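Local coordinates for protein 2-dehydro-3-deoxy-D-arabinonate dehydratase (Sulfolobus solfataricus, PDB 2Q1D) that dehydrates 2-dehydro-3-deoxy-D-arabinonate to 2,5-dioxopentanoate as a metal-dependent homotetramer of the FAH family, on a pathway from D-arabinonate to 2-oxoglutarate, at residues Ala132-Ser137 and Lys182-Cys187. Numbering follows the deposited sequence.
Sequences AVRSDS and KIYAGC. With DO4 (2,5-dioxopentanoic acid), chain C.
Arg134 lays its aliphatic stem over one face of the Tyr184 ring. CG sits almost above the ring centre, a CH-pi contact of 3.7 Å from CG to the Tyr184 centroid. Cys187 CB covers the opposite face, so the ring is sandwiched. A bend at chi3 (55°) takes the Arg134 guanidinium off the stem, its plane nearly perpendicular to the ring. Its NE forms a salt bridge with Asp136 OD1 at 3.0 Å, in the guanidinium plane and on the syn lone pair of the carboxylate. Ala132 O lies at the ring edge, 3.3 Å from Tyr184 OH, at most a weak hydrogen bond. A water joins the same hydroxyl to Arg134 N. Replacing Tyr184 by an alanine would probably open a gap between Arg134 CG and Cys187 CB and cost that water and Ala132 O their hydroxyl partner. Ala132 N donates to O of Gly186 (3.2 Å), a residue of the type II turn from Tyr184 to Cys187. Further along, substrate-binding Lys182 hydrogen-bonds DO4 O5 through NZ and forms a salt bridge with Asp164, a magnesium ligand. The contact thus joins strand 131-133 to the loop between helix 178-182 and strand 188-195. Leu170 of helix 168-173 packs on Arg134, and Asp136 pairs with Arg112 and Arg242 of a second subunit.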
# COMPACT_ATOMS: atom_id res chain seq x y z
N ALA A 132 8.38 30.33 -10.41
CA ALA A 132 7.76 31.41 -9.63
C ALA A 132 8.75 32.49 -9.18
O ALA A 132 9.94 32.21 -9.03
CB ALA A 132 7.03 30.85 -8.45
N VAL A 133 8.26 33.71 -8.98
CA VAL A 133 9.07 34.80 -8.43
C VAL A 133 8.43 35.16 -7.11
O VAL A 133 7.23 35.40 -7.06
CB VAL A 133 9.08 36.05 -9.38
CG1 VAL A 133 9.69 37.27 -8.69
CG2 VAL A 133 9.84 35.73 -10.69
N ARG A 134 9.21 35.17 -6.04
CA ARG A 134 8.65 35.41 -4.70
C ARG A 134 7.89 36.73 -4.68
O ARG A 134 8.32 37.74 -5.29
CB ARG A 134 9.74 35.45 -3.62
CG ARG A 134 10.55 34.17 -3.40
CD ARG A 134 11.63 34.40 -2.31
NE ARG A 134 11.01 34.90 -1.09
CZ ARG A 134 10.71 34.15 -0.05
NH1 ARG A 134 11.03 32.87 -0.05
NH2 ARG A 134 10.12 34.68 1.01
N SER A 135 6.77 36.74 -3.97
CA SER A 135 5.93 37.92 -3.85
C SER A 135 6.76 39.14 -3.44
O SER A 135 6.48 40.26 -3.87
CB SER A 135 4.84 37.68 -2.81
OG SER A 135 5.35 37.84 -1.50
N ASP A 136 7.77 38.90 -2.62
CA ASP A 136 8.59 39.96 -2.04
C ASP A 136 9.99 40.07 -2.64
O ASP A 136 10.88 40.65 -2.02
CB ASP A 136 8.66 39.78 -0.51
CG ASP A 136 9.37 38.48 -0.08
OD1 ASP A 136 9.84 37.66 -0.93
OD2 ASP A 136 9.45 38.27 1.15
N SER A 137 10.20 39.51 -3.83
CA SER A 137 11.50 39.64 -4.49
C SER A 137 11.40 40.68 -5.56
O SER A 137 10.45 40.69 -6.34
CB SER A 137 11.96 38.32 -5.11
OG SER A 137 13.04 38.53 -6.01
N LYS A 182 16.48 30.91 -2.05
CA LYS A 182 16.65 29.71 -2.89
C LYS A 182 15.51 28.67 -2.86
O LYS A 182 15.32 27.94 -3.83
CB LYS A 182 17.99 29.02 -2.56
CG LYS A 182 19.25 29.77 -3.02
CD LYS A 182 19.51 29.58 -4.50
CE LYS A 182 20.82 30.20 -4.88
NZ LYS A 182 21.15 29.94 -6.29
N ILE A 183 14.76 28.62 -1.75
CA ILE A 183 13.82 27.52 -1.47
C ILE A 183 12.42 28.04 -1.31
O ILE A 183 12.13 28.70 -0.32
CB ILE A 183 14.19 26.77 -0.12
CG1 ILE A 183 15.66 26.33 -0.09
CG2 ILE A 183 13.24 25.58 0.15
CD1 ILE A 183 16.15 25.82 1.28
N TYR A 184 11.54 27.73 -2.26
CA TYR A 184 10.11 28.14 -2.21
C TYR A 184 9.36 27.47 -3.38
O TYR A 184 9.99 26.96 -4.32
CB TYR A 184 9.95 29.69 -2.28
CG TYR A 184 10.62 30.28 -3.50
CD1 TYR A 184 9.95 30.38 -4.71
CD2 TYR A 184 11.95 30.71 -3.45
CE1 TYR A 184 10.56 30.90 -5.85
CE2 TYR A 184 12.58 31.23 -4.58
CZ TYR A 184 11.88 31.32 -5.78
OH TYR A 184 12.49 31.82 -6.93
N ALA A 185 8.03 27.47 -3.34
CA ALA A 185 7.27 26.79 -4.38
C ALA A 185 7.67 27.31 -5.76
O ALA A 185 7.63 28.51 -6.01
CB ALA A 185 5.79 26.97 -4.15
N GLY A 186 8.10 26.42 -6.64
CA GLY A 186 8.45 26.82 -7.98
C GLY A 186 9.81 27.46 -8.11
O GLY A 186 10.15 28.01 -9.16
N CYS A 187 10.61 27.37 -7.05
CA CYS A 187 12.00 27.85 -7.05
C CYS A 187 12.96 27.04 -7.93
O CYS A 187 14.14 27.39 -8.01
CB CYS A 187 12.54 27.81 -5.62
SG CYS A 187 12.94 26.13 -5.05
O3 DO4 C . 24.96 32.63 -3.75
C5 DO4 C . 25.34 31.47 -3.78
C4 DO4 C . 24.77 30.54 -4.82
C3 DO4 C . 25.70 30.49 -6.03
C2 DO4 C . 25.01 29.71 -7.12
O5 DO4 C . 23.89 29.27 -6.95
C1 DO4 C . 25.67 29.46 -8.40
O1 DO4 C . 26.84 29.90 -8.60
O2 DO4 C . 25.04 28.81 -9.26
O HOH W 1 12.05 34.78 -6.20